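Local structure of predicted protease of the collagenase family (Methanopyrus kandleri, 5D88) at residues Leu135-Ser140 with Gly158-Thr163; Asp146-Ala151 with Val175-Glu180; Ala167-Glu172 with Val232-Val237; Ser183-Thr188 with Phe242-Ile247. The protein probably acts as a zinc-binding peptidase of the U32 family, folded as a TIM barrel. One frame throughout, in Å; residues are numbered along the deposited sequence.

Overall arrangement
All four contacts belong to one TIM barrel and lie away from the zinc ion held by C88 and H209. Interactions 1 and 4 join neighbouring strands of the barrel wall, with centres about 10 Å apart; strands 161-163 and 185-190 link them, I162 O lying 2.9 Å from R187 N in a probable hydrogen bond. Interaction 2 packs helices outside that wall, its centre about 14 Å from that of interaction 1, and I162 CD1 comes within 3.4 Å of A151 O. Interaction 3 lies near the surface, about 13 Å between centres from interaction 4 and 15 Å from interaction 2; I178 CD1 touches L168 CD2 at 3.6 Å.

Interaction 1 of 4, residues Leu135-Ser140 with Gly158-Thr163; sequences LTVVVS and GADVIT
V139 O receives two bonds from T163, one from the backbone N, which lies in the carbonyl plane 2.9 Å from V139 O, and one from the hydroxyl OG1, 2.8 Å from V139 O and tilted 27° out of that plane. With OG1 beside its own backbone N and anti to the carbonyl carbon (chi1 -47°), T163 aims both donors at a single acceptor. Putting a valine here removes the hydroxyl and would probably leave V139 O with the backbone N-H of this residue alone, a methyl group crowding the place of the lost donor. Further back along the strands V139 N donates almost straight to V161 O at 2.8 Å, and V137 O takes the successive N-H groups of D160 and V161. The carboxylate of D160 extends the ladder: its OD2 is met on the anti side by V137 N at 2.9 Å. These bonds join the two parallel strands of a beta-alpha-beta unit, with helix 148-157 on the crossover, and the strands sit side by side in the TIM barrel. V138 and V161 lie alongside each other on the inward face, V138 CG2 being 4.0 Å from V161 CB, next to R187. On the outward face V139 CG2 presses on A159 CB at 3.5 Å, and V139 and I162 pack against F154 of the crossover helix. Water molecules close both ends, one donating to L135 O and D160 OD2, the other to S140 O and T163 O. Beyond this shell, S140 OG bonds to D85, and strand 117-120 pairs with the far side of strand 136-139.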
loop_
_atom_site.group_PDB
_atom_site.type_symbol
_atom_site.label_atom_id
_atom_site.label_comp_id
_atom_site.label_asym_id
_atom_site.label_seq_id
_atom_site.Cartn_x
_atom_site.Cartn_y
_atom_site.Cartn_z
ATOM N N LEU A 135 -25.911 2.194 -2.349
ATOM C CA LEU A 135 -25.216 3.330 -1.759
ATOM C C LEU A 135 -24.287 3.941 -2.802
ATOM O O LEU A 135 -23.851 3.258 -3.738
ATOM C CB LEU A 135 -24.397 2.875 -0.541
ATOM C CG LEU A 135 -25.155 2.186 0.581
ATOM C CD1 LEU A 135 -24.235 1.570 1.619
ATOM C CD2 LEU A 135 -26.060 3.184 1.223
ATOM N N THR A 136 -23.962 5.225 -2.626
ATOM C CA THR A 136 -22.919 5.845 -3.436
ATOM C C THR A 136 -21.577 5.222 -3.080
ATOM O O THR A 136 -21.187 5.216 -1.911
ATOM C CB THR A 136 -22.849 7.360 -3.196
ATOM O OG1 THR A 136 -24.131 7.948 -3.367
ATOM C CG2 THR A 136 -21.889 8.015 -4.176
ATOM N N VAL A 137 -20.862 4.716 -4.077
ATOM C CA VAL A 137 -19.568 4.073 -3.865
ATOM C C VAL A 137 -18.477 5.060 -4.263
ATOM O O VAL A 137 -18.309 5.372 -5.449
ATOM C CB VAL A 137 -19.446 2.767 -4.656
ATOM C CG1 VAL A 137 -18.116 2.094 -4.377
ATOM C CG2 VAL A 137 -20.587 1.832 -4.323
ATOM N N VAL A 138 -17.748 5.561 -3.265
ATOM C CA VAL A 138 -16.708 6.577 -3.445
ATOM C C VAL A 138 -15.358 5.916 -3.197
ATOM O O VAL A 138 -15.130 5.337 -2.128
ATOM C CB VAL A 138 -16.894 7.756 -2.482
ATOM C CG1 VAL A 138 -15.828 8.829 -2.721
ATOM C CG2 VAL A 138 -18.273 8.339 -2.592
ATOM N N VAL A 139 -14.456 6.013 -4.167
ATOM C CA VAL A 139 -13.089 5.545 -3.968
ATOM C C VAL A 139 -12.296 6.640 -3.262
ATOM O O VAL A 139 -12.165 7.766 -3.765
ATOM C CB VAL A 139 -12.427 5.159 -5.289
ATOM C CG1 VAL A 139 -10.986 4.722 -5.037
ATOM C CG2 VAL A 139 -13.220 4.042 -5.972
ATOM N N SER A 140 -11.756 6.299 -2.103
ATOM C CA SER A 140 -10.974 7.221 -1.301
ATOM C C SER A 140 -9.676 7.604 -1.989
ATOM O O SER A 140 -9.096 6.836 -2.746
ATOM C CB SER A 140 -10.635 6.577 0.047
ATOM O OG SER A 140 -10.001 7.518 0.915
ATOM N N GLY A 158 -17.147 -0.839 -10.027
ATOM C CA GLY A 158 -18.414 -0.287 -9.582
ATOM C C GLY A 158 -18.357 1.062 -8.886
ATOM O O GLY A 158 -19.349 1.489 -8.289
ATOM N N ALA A 159 -17.234 1.760 -8.949
ATOM C CA ALA A 159 -17.184 3.069 -8.321
ATOM C C ALA A 159 -18.162 4.024 -8.987
ATOM O O ALA A 159 -18.319 4.024 -10.210
ATOM C CB ALA A 159 -15.769 3.649 -8.385
ATOM N N ASP A 160 -18.822 4.845 -8.163
ATOM C CA ASP A 160 -19.640 5.967 -8.630
ATOM C C ASP A 160 -18.865 7.276 -8.671
ATOM O O ASP A 160 -19.153 8.150 -9.504
ATOM C CB ASP A 160 -20.846 6.153 -7.707
ATOM C CG ASP A 160 -21.786 4.951 -7.713
ATOM O OD1 ASP A 160 -22.159 4.502 -8.819
ATOM O OD2 ASP A 160 -22.162 4.471 -6.619
ATOM N N VAL A 161 -17.906 7.416 -7.765
ATOM C CA VAL A 161 -17.095 8.616 -7.572
ATOM C C VAL A 161 -15.679 8.144 -7.305
ATOM O O VAL A 161 -15.480 7.196 -6.537
ATOM C CB VAL A 161 -17.591 9.447 -6.369
ATOM C CG1 VAL A 161 -16.749 10.684 -6.160
ATOM C CG2 VAL A 161 -19.042 9.785 -6.510
ATOM N N ILE A 162 -14.695 8.800 -7.914
ATOM C CA ILE A 162 -13.294 8.500 -7.656
ATOM C C ILE A 162 -12.622 9.758 -7.136
ATOM O O ILE A 162 -12.682 10.811 -7.776
ATOM C CB ILE A 162 -12.581 7.965 -8.901
ATOM C CG1 ILE A 162 -13.163 6.591 -9.265
ATOM C CG2 ILE A 162 -11.091 7.828 -8.622
ATOM C CD1 ILE A 162 -12.617 5.984 -10.538
ATOM N N THR A 163 -12.008 9.647 -5.967
ATOM C CA THR A 163 -11.172 10.704 -5.415
ATOM C C THR A 163 -9.766 10.499 -5.966
ATOM O O THR A 163 -9.180 9.422 -5.790
ATOM C CB THR A 163 -11.153 10.659 -3.883
ATOM O OG1 THR A 163 -12.475 10.516 -3.367
ATOM C CG2 THR A 163 -10.581 11.927 -3.330
HETATM O O HOH W 1 -24.510 3.565 -6.287
HETATM O O HOH W 2 -7.677 7.438 -5.060
#

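Interaction 2 of 4, residues Asp146-Ala151 with Val175-Glu180; sequences DTPEKA and VSAIRE
The first turn of helix 148-157 meets helix 172-181 in the helical layer outside the barrel wall, where P148 and A151 pack against A177 and I178. The backbones come very near each other, P148 CA standing 4.3 Å from I178 CA. I178 spreads its branches over the opposing turn: CG1, beside its backbone N (chi1 -71°), lies 3.7 Å from P148 N, while CG2, anti to that N, meets A151 CB at 3.8 Å. Alongside, the proline ring turns its CG to A177, 3.8 Å from A177 CB and 3.7 Å from A177 O. The contact is thus wholly apolar on its side chains, and the small side chains of A151 and A177 are consistent with so close an approach. T147 holds the N-cap of helix 148-157, its OG1 accepting from K150 N at 3.1 Å, which probably helps to order the first turn. On another side of that turn K150 NZ donates to F195 O of the second subunit, so the same helix start also serves the dimer. Close packing of successive outer helices, with the strands beneath them, is characteristic of the alternating beta/alpha architecture of a TIM barrel.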
loop_
_atom_site.group_PDB
_atom_site.type_symbol
_atom_site.label_atom_id
_atom_site.label_comp_id
_atom_site.label_asym_id
_atom_site.label_seq_id
_atom_site.Cartn_x
_atom_site.Cartn_y
_atom_site.Cartn_z
ATOM N N ASP A 146 -4.155 7.634 -9.591
ATOM C CA ASP A 146 -3.445 8.759 -10.180
ATOM C C ASP A 146 -3.280 8.624 -11.680
ATOM O O ASP A 146 -2.550 9.427 -12.288
ATOM C CB ASP A 146 -2.081 8.940 -9.508
ATOM C CG ASP A 146 -1.212 7.693 -9.564
ATOM O OD1 ASP A 146 -1.661 6.652 -10.087
ATOM O OD2 ASP A 146 -0.066 7.760 -9.052
ATOM N N THR A 147 -3.938 7.646 -12.298
ATOM C CA THR A 147 -3.777 7.399 -13.717
ATOM C C THR A 147 -5.132 7.054 -14.313
ATOM O O THR A 147 -6.024 6.564 -13.610
ATOM C CB THR A 147 -2.823 6.238 -14.018
ATOM O OG1 THR A 147 -3.371 5.038 -13.491
ATOM C CG2 THR A 147 -1.454 6.451 -13.433
ATOM N N PRO A 148 -5.305 7.282 -15.614
ATOM C CA PRO A 148 -6.532 6.806 -16.271
ATOM C C PRO A 148 -6.757 5.314 -16.120
ATOM O O PRO A 148 -7.899 4.881 -15.945
ATOM C CB PRO A 148 -6.299 7.183 -17.737
ATOM C CG PRO A 148 -5.330 8.315 -17.690
ATOM C CD PRO A 148 -4.414 7.981 -16.555
ATOM N N GLU A 149 -5.681 4.523 -16.200
ATOM C CA GLU A 149 -5.784 3.073 -16.072
ATOM C C GLU A 149 -6.379 2.680 -14.726
ATOM O O GLU A 149 -7.298 1.859 -14.652
ATOM C CB GLU A 149 -4.404 2.430 -16.245
ATOM C CG GLU A 149 -3.820 2.501 -17.665
ATOM C CD GLU A 149 -3.364 3.896 -18.111
ATOM O OE1 GLU A 149 -2.902 4.718 -17.286
ATOM O OE2 GLU A 149 -3.462 4.163 -19.327
ATOM N N LYS A 150 -5.838 3.234 -13.642
ATOM C CA LYS A 150 -6.338 2.912 -12.311
ATOM C C LYS A 150 -7.781 3.355 -12.152
ATOM O O LYS A 150 -8.602 2.633 -11.574
ATOM C CB LYS A 150 -5.462 3.558 -11.242
ATOM C CG LYS A 150 -4.181 2.811 -11.006
ATOM C CD LYS A 150 -3.427 3.307 -9.766
ATOM C CE LYS A 150 -2.387 2.247 -9.346
ATOM N NZ LYS A 150 -1.382 2.699 -8.359
ATOM N N ALA A 151 -8.107 4.544 -12.649
ATOM C CA ALA A 151 -9.485 5.011 -12.569
ATOM C C ALA A 151 -10.417 4.069 -13.308
ATOM O O ALA A 151 -11.504 3.744 -12.819
ATOM C CB ALA A 151 -9.586 6.418 -13.146
ATOM N N VAL A 175 -5.815 15.253 -14.802
ATOM C CA VAL A 175 -7.230 15.070 -14.508
ATOM C C VAL A 175 -8.010 14.907 -15.804
ATOM O O VAL A 175 -8.932 14.091 -15.889
ATOM C CB VAL A 175 -7.762 16.229 -13.648
ATOM C CG1 VAL A 175 -9.290 16.174 -13.543
ATOM C CG2 VAL A 175 -7.130 16.164 -12.262
ATOM N N SER A 176 -7.627 15.656 -16.846
ATOM C CA SER A 176 -8.307 15.551 -18.134
ATOM C C SER A 176 -8.137 14.175 -18.740
ATOM O O SER A 176 -9.072 13.642 -19.346
ATOM C CB SER A 176 -7.770 16.594 -19.105
ATOM O OG SER A 176 -8.478 17.788 -18.939
ATOM N N ALA A 177 -6.936 13.609 -18.633
ATOM C CA ALA A 177 -6.705 12.263 -19.138
ATOM C C ALA A 177 -7.609 11.256 -18.440
ATOM O O ALA A 177 -8.103 10.318 -19.072
ATOM C CB ALA A 177 -5.236 11.882 -18.954
ATOM N N ILE A 178 -7.834 11.430 -17.135
ATOM C CA ILE A 178 -8.747 10.540 -16.416
ATOM C C ILE A 178 -10.177 10.729 -16.914
ATOM O O ILE A 178 -10.883 9.754 -17.184
ATOM C CB ILE A 178 -8.633 10.755 -14.895
ATOM C CG1 ILE A 178 -7.291 10.197 -14.378
ATOM C CG2 ILE A 178 -9.777 10.062 -14.169
ATOM C CD1 ILE A 178 -6.881 10.647 -12.967
ATOM N N ARG A 179 -10.619 11.982 -17.061
ATOM C CA ARG A 179 -11.966 12.252 -17.561
ATOM C C ARG A 179 -12.201 11.652 -18.939
ATOM O O ARG A 179 -13.321 11.233 -19.253
ATOM C CB ARG A 179 -12.213 13.749 -17.643
ATOM C CG ARG A 179 -12.440 14.387 -16.342
ATOM C CD ARG A 179 -13.760 15.094 -16.340
ATOM N NE ARG A 179 -13.857 15.911 -15.139
ATOM C CZ ARG A 179 -14.685 15.679 -14.132
ATOM N NH1 ARG A 179 -15.541 14.656 -14.164
ATOM N NH2 ARG A 179 -14.657 16.486 -13.086
ATOM N N GLU A 180 -11.182 11.669 -19.801
ATOM C CA GLU A 180 -11.342 11.091 -21.131
ATOM C C GLU A 180 -11.646 9.602 -21.046
ATOM O O GLU A 180 -12.298 9.046 -21.931
ATOM C CB GLU A 180 -10.081 11.325 -21.967
ATOM C CG GLU A 180 -9.849 12.773 -22.409
ATOM C CD GLU A 180 -8.416 13.010 -22.917
ATOM O OE1 GLU A 180 -7.715 12.004 -23.174
ATOM O OE2 GLU A 180 -7.984 14.190 -23.050
#

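Interaction 3 of 4, residues Ala167-Glu172 with Val232-Val237; sequences ALNSNE and VVVWEV
V237 sets CG2 anti to its own backbone N, with CG1 between N and the carbonyl carbon (chi1 58°), and this places the CG2 methyl 3.7 Å from N169 O. N169 in turn has its CG to the side of its backbone N (chi1 -81°), which carries the amide nitrogen ND2 to 3.9 Å from V234 CG1, the two side chains lying at a slant to each other, and to a bridging water. N169 CB also approaches E236 O at 3.5 Å. Polar links across the contact pass through water. One molecule accepts from N169 ND2 at 2.6 Å and donates to E236 O at 2.5 Å, with a weak bond to V234 O besides. A second donates to E236 O at 2.9 Å and also bonds S170 OG at 2.8 Å. The amide is held by more than the first water, since ND2 also donates to A189 O and OD1 has a weak hydrogen bond with T188 OG1; the backbone of N169 pairs with R238. The loop 167-172 is itself ordered by a type I turn, N171 N bonding L168 O, and N171 then acts as N-cap of helix 172-181, its OD1 accepting from E174 N. V234 lies in the short, weakly bonded strand 233-234, paired antiparallel with strand 192-193. The loop leading from strand 161-163 into its helix is thus set against the excursion that precedes the last barrel strand. The direct contacts are van der Waals, made largely by V234 CG1 and V237 CG2 against N169, while the polar groups are matched across the contact through two waters that share E236 O.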
loop_
_atom_site.group_PDB
_atom_site.type_symbol
_atom_site.label_atom_id
_atom_site.label_comp_id
_atom_site.label_asym_id
_atom_site.label_seq_id
_atom_site.Cartn_x
_atom_site.Cartn_y
_atom_site.Cartn_z
ATOM N N ALA A 167 -1.926 14.515 -5.372
ATOM C CA ALA A 167 -0.913 15.087 -6.251
ATOM C C ALA A 167 -1.516 15.633 -7.536
ATOM O O ALA A 167 -0.895 16.487 -8.176
ATOM C CB ALA A 167 0.171 14.055 -6.580
ATOM N N LEU A 168 -2.718 15.200 -7.905
ATOM C CA LEU A 168 -3.372 15.652 -9.131
ATOM C C LEU A 168 -4.293 16.849 -8.927
ATOM O O LEU A 168 -4.944 17.282 -9.886
ATOM C CB LEU A 168 -4.179 14.507 -9.736
ATOM C CG LEU A 168 -3.388 13.513 -10.583
ATOM C CD1 LEU A 168 -2.345 12.807 -9.753
ATOM C CD2 LEU A 168 -4.321 12.500 -11.211
ATOM N N ASN A 169 -4.348 17.401 -7.716
ATOM C CA ASN A 169 -5.379 18.370 -7.373
ATOM C C ASN A 169 -5.291 19.647 -8.192
ATOM O O ASN A 169 -6.291 20.363 -8.289
ATOM C CB ASN A 169 -5.285 18.728 -5.898
ATOM C CG ASN A 169 -5.933 17.709 -5.015
ATOM O OD1 ASN A 169 -6.443 16.693 -5.494
ATOM N ND2 ASN A 169 -5.932 17.970 -3.704
ATOM N N SER A 170 -4.127 19.969 -8.758
ATOM C CA SER A 170 -3.993 21.154 -9.600
ATOM C C SER A 170 -3.518 20.803 -11.001
ATOM O O SER A 170 -3.043 21.683 -11.725
ATOM C CB SER A 170 -3.028 22.176 -8.981
ATOM O OG SER A 170 -3.536 22.743 -7.793
ATOM N N ASN A 171 -3.644 19.549 -11.407
ATOM C CA ASN A 171 -3.013 19.059 -12.626
ATOM C C ASN A 171 -4.091 18.887 -13.695
ATOM O O ASN A 171 -4.731 17.841 -13.790
ATOM C CB ASN A 171 -2.262 17.757 -12.358
ATOM C CG ASN A 171 -1.323 17.393 -13.492
ATOM O OD1 ASN A 171 -1.616 17.656 -14.651
ATOM N ND2 ASN A 171 -0.197 16.784 -13.163
ATOM N N GLU A 172 -4.265 19.920 -14.529
ATOM C CA GLU A 172 -5.342 19.878 -15.516
ATOM C C GLU A 172 -5.129 18.748 -16.516
ATOM O O GLU A 172 -6.074 18.029 -16.861
ATOM C CB GLU A 172 -5.458 21.216 -16.243
ATOM C CG GLU A 172 -6.630 21.282 -17.226
ATOM C CD GLU A 172 -6.250 20.935 -18.672
ATOM O OE1 GLU A 172 -5.260 21.497 -19.197
ATOM O OE2 GLU A 172 -6.960 20.105 -19.291
ATOM N N VAL A 232 3.689 14.881 3.128
ATOM C CA VAL A 232 3.452 15.659 1.905
ATOM C C VAL A 232 1.947 15.873 1.805
ATOM O O VAL A 232 1.219 15.111 1.137
ATOM C CB VAL A 232 4.039 14.984 0.667
ATOM C CG1 VAL A 232 3.902 15.896 -0.564
ATOM C CG2 VAL A 232 5.536 14.641 0.916
ATOM N N VAL A 233 1.467 16.941 2.468
ATOM C CA VAL A 233 0.058 17.321 2.425
ATOM C C VAL A 233 -0.150 18.269 1.251
ATOM O O VAL A 233 0.671 19.157 0.998
ATOM C CB VAL A 233 -0.392 17.992 3.743
ATOM C CG1 VAL A 233 -1.873 18.296 3.691
ATOM C CG2 VAL A 233 -0.064 17.129 4.960
ATOM N N VAL A 234 -1.253 18.099 0.536
ATOM C CA VAL A 234 -1.587 18.954 -0.592
ATOM C C VAL A 234 -2.728 19.865 -0.167
ATOM O O VAL A 234 -3.828 19.387 0.148
ATOM C CB VAL A 234 -1.955 18.142 -1.840
ATOM C CG1 VAL A 234 -2.222 19.069 -3.005
ATOM C CG2 VAL A 234 -0.838 17.170 -2.177
ATOM N N TRP A 235 -2.460 21.173 -0.173
ATOM C CA TRP A 235 -3.404 22.203 0.257
ATOM C C TRP A 235 -4.012 22.952 -0.906
ATOM O O TRP A 235 -5.124 23.480 -0.784
ATOM C CB TRP A 235 -2.708 23.210 1.185
ATOM C CG TRP A 235 -2.212 22.589 2.444
ATOM C CD1 TRP A 235 -0.910 22.334 2.783
ATOM C CD2 TRP A 235 -3.014 22.100 3.530
ATOM N NE1 TRP A 235 -0.860 21.724 4.012
ATOM C CE2 TRP A 235 -2.134 21.573 4.493
ATOM C CE3 TRP A 235 -4.393 22.069 3.781
ATOM C CZ2 TRP A 235 -2.585 21.013 5.694
ATOM C CZ3 TRP A 235 -4.834 21.531 4.977
ATOM C CH2 TRP A 235 -3.928 21.007 5.918
ATOM N N GLU A 236 -3.302 23.008 -2.020
ATOM C CA GLU A 236 -3.755 23.740 -3.186
ATOM C C GLU A 236 -4.673 22.860 -4.011
ATOM O O GLU A 236 -4.528 21.639 -4.040
ATOM C CB GLU A 236 -2.554 24.174 -4.023
ATOM C CG GLU A 236 -1.524 24.983 -3.242
ATOM C CD GLU A 236 -1.873 26.459 -3.162
ATOM O OE1 GLU A 236 -2.776 26.908 -3.904
ATOM O OE2 GLU A 236 -1.239 27.180 -2.360
ATOM N N VAL A 237 -5.626 23.483 -4.698
ATOM C CA VAL A 237 -6.540 22.720 -5.532
ATOM C C VAL A 237 -7.094 23.628 -6.609
ATOM O O VAL A 237 -7.211 24.838 -6.422
ATOM C CB VAL A 237 -7.671 22.101 -4.681
ATOM C CG1 VAL A 237 -8.421 23.192 -3.950
ATOM C CG2 VAL A 237 -8.589 21.253 -5.557
HETATM O O HOH W 3 -5.537 20.109 -2.343
HETATM O O HOH W 4 -2.455 21.036 -5.917
#

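Interaction 4 of 4, residues Ser183-Thr188 with Phe242-Ile247; sequences SVELRT and FDEVFI
R187 approaches E244 side-on: NE and NH2 both donate to E244 OE1, each at 2.9 Å from it, and the oxygen lies at the edge of the guanidinium, in its plane, while the carboxylate is turned 48° from that plane. A bend at chi3 (-79°) in an otherwise extended chain turns the NE/NH2 edge toward E244 OE1. Its NH2 also bonds Q81, W25 gives it a cation-pi contact, and E244 OE2 has a salt bridge to R23. A leucine in place of R187 would probably leave E244 OE1 buried without its counter-charge and Q81 without this donor. On the opposite face of the sheet T188 stands at right angles to F242, CB lying 3.4 Å above the ring centre in a CH-pi contact. D243 uses the anti lone pair of OD2 to take L186 N at 2.8 Å, and the same oxygen forms a salt bridge with R179. E185 OE1 comes within 3.7 Å of D243 OD2, a like-charge approach that R23, bound to E185, and R179 probably offset. Backbone hydrogen bonds, such as F246 N to T188 O at 2.8 Å, join the parallel strands 185-190 and 244-247, the seventh and eighth of the closed TIM barrel.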
loop_
_atom_site.group_PDB
_atom_site.type_symbol
_atom_site.label_atom_id
_atom_site.label_comp_id
_atom_site.label_asym_id
_atom_site.label_seq_id
_atom_site.Cartn_x
_atom_site.Cartn_y
_atom_site.Cartn_z
ATOM N N SER A 183 -16.344 7.728 -16.815
ATOM C CA SER A 183 -17.566 8.508 -16.762
ATOM C C SER A 183 -18.005 8.826 -15.340
ATOM O O SER A 183 -19.022 9.499 -15.158
ATOM C CB SER A 183 -18.677 7.761 -17.499
ATOM O OG SER A 183 -18.405 7.761 -18.886
ATOM N N VAL A 184 -17.262 8.374 -14.332
ATOM C CA VAL A 184 -17.603 8.613 -12.934
ATOM C C VAL A 184 -17.431 10.080 -12.583
ATOM O O VAL A 184 -16.793 10.847 -13.314
ATOM C CB VAL A 184 -16.736 7.772 -11.982
ATOM C CG1 VAL A 184 -16.984 6.304 -12.164
ATOM C CG2 VAL A 184 -15.237 8.113 -12.181
ATOM N N GLU A 185 -17.996 10.470 -11.447
ATOM C CA GLU A 185 -17.699 11.765 -10.873
ATOM C C GLU A 185 -16.289 11.749 -10.304
ATOM O O GLU A 185 -15.820 10.733 -9.786
ATOM C CB GLU A 185 -18.700 12.090 -9.761
ATOM C CG GLU A 185 -20.148 12.053 -10.197
ATOM C CD GLU A 185 -20.456 13.105 -11.211
ATOM O OE1 GLU A 185 -20.392 14.285 -10.839
ATOM O OE2 GLU A 185 -20.762 12.758 -12.376
ATOM N N LEU A 186 -15.610 12.885 -10.387
ATOM C CA LEU A 186 -14.284 13.006 -9.798
ATOM C C LEU A 186 -14.309 13.948 -8.604
ATOM O O LEU A 186 -14.846 15.062 -8.678
ATOM C CB LEU A 186 -13.265 13.489 -10.818
ATOM C CG LEU A 186 -13.088 12.559 -12.002
ATOM C CD1 LEU A 186 -12.069 13.190 -12.903
ATOM C CD2 LEU A 186 -12.643 11.160 -11.590
ATOM N N ARG A 187 -13.688 13.497 -7.523
ATOM C CA ARG A 187 -13.581 14.231 -6.275
ATOM C C ARG A 187 -12.124 14.562 -6.006
ATOM O O ARG A 187 -11.220 13.789 -6.348
ATOM C CB ARG A 187 -14.138 13.389 -5.130
ATOM C CG ARG A 187 -14.057 13.998 -3.741
ATOM C CD ARG A 187 -14.603 13.033 -2.674
ATOM N NE ARG A 187 -16.056 13.025 -2.613
ATOM C CZ ARG A 187 -16.768 12.497 -1.625
ATOM N NH1 ARG A 187 -16.172 11.927 -0.582
ATOM N NH2 ARG A 187 -18.090 12.540 -1.678
ATOM N N THR A 188 -11.910 15.712 -5.367
ATOM C CA THR A 188 -10.604 16.120 -4.876
ATOM C C THR A 188 -10.657 16.269 -3.366
ATOM O O THR A 188 -11.630 16.800 -2.819
ATOM C CB THR A 188 -10.162 17.446 -5.513
ATOM O OG1 THR A 188 -8.929 17.860 -4.934
ATOM C CG2 THR A 188 -11.199 18.539 -5.305
ATOM N N PHE A 242 -13.009 19.485 -10.853
ATOM C CA PHE A 242 -13.618 18.383 -10.130
ATOM C C PHE A 242 -15.113 18.598 -9.976
ATOM O O PHE A 242 -15.614 19.718 -10.021
ATOM C CB PHE A 242 -12.956 18.224 -8.769
ATOM C CG PHE A 242 -11.510 17.854 -8.855
ATOM C CD1 PHE A 242 -11.131 16.539 -9.042
ATOM C CD2 PHE A 242 -10.526 18.833 -8.775
ATOM C CE1 PHE A 242 -9.787 16.201 -9.118
ATOM C CE2 PHE A 242 -9.194 18.509 -8.865
ATOM C CZ PHE A 242 -8.817 17.188 -9.036
ATOM N N ASP A 243 -15.822 17.491 -9.816
ATOM C CA ASP A 243 -17.249 17.517 -9.560
ATOM C C ASP A 243 -17.576 17.678 -8.087
ATOM O O ASP A 243 -18.663 18.178 -7.760
ATOM C CB ASP A 243 -17.875 16.217 -10.065
ATOM C CG ASP A 243 -17.577 15.964 -11.523
ATOM O OD1 ASP A 243 -18.045 16.751 -12.369
ATOM O OD2 ASP A 243 -16.864 14.991 -11.821
ATOM N N GLU A 244 -16.657 17.266 -7.209
ATOM C CA GLU A 244 -16.862 17.238 -5.767
ATOM C C GLU A 244 -15.579 17.646 -5.086
ATOM O O GLU A 244 -14.496 17.258 -5.531
ATOM C CB GLU A 244 -17.242 15.843 -5.260
ATOM C CG GLU A 244 -18.509 15.325 -5.878
ATOM C CD GLU A 244 -18.921 13.944 -5.398
ATOM O OE1 GLU A 244 -18.319 13.398 -4.436
ATOM O OE2 GLU A 244 -19.870 13.397 -6.003
ATOM N N VAL A 245 -15.713 18.392 -3.991
ATOM C CA VAL A 245 -14.593 18.817 -3.167
ATOM C C VAL A 245 -14.821 18.269 -1.777
ATOM O O VAL A 245 -15.904 18.443 -1.209
ATOM C CB VAL A 245 -14.450 20.351 -3.118
ATOM C CG1 VAL A 245 -13.319 20.749 -2.192
ATOM C CG2 VAL A 245 -14.178 20.890 -4.487
ATOM N N PHE A 246 -13.809 17.610 -1.236
ATOM C CA PHE A 246 -13.868 17.008 0.088
ATOM C C PHE A 246 -12.818 17.700 0.940
ATOM O O PHE A 246 -11.616 17.562 0.689
ATOM C CB PHE A 246 -13.629 15.505 -0.017
ATOM C CG PHE A 246 -13.453 14.796 1.290
ATOM C CD1 PHE A 246 -14.122 15.184 2.439
ATOM C CD2 PHE A 246 -12.616 13.692 1.354
ATOM C CE1 PHE A 246 -13.929 14.483 3.639
ATOM C CE2 PHE A 246 -12.438 12.987 2.547
ATOM C CZ PHE A 246 -13.094 13.389 3.683
ATOM N N ILE A 247 -13.279 18.440 1.939
ATOM C CA ILE A 247 -12.399 19.171 2.841
ATOM C C ILE A 247 -12.098 18.298 4.052
ATOM O O ILE A 247 -13.006 17.957 4.816
ATOM C CB ILE A 247 -13.046 20.490 3.279
ATOM C CG1 ILE A 247 -13.433 21.315 2.058
ATOM C CG2 ILE A 247 -12.122 21.233 4.208
ATOM C CD1 ILE A 247 -12.275 21.645 1.171
#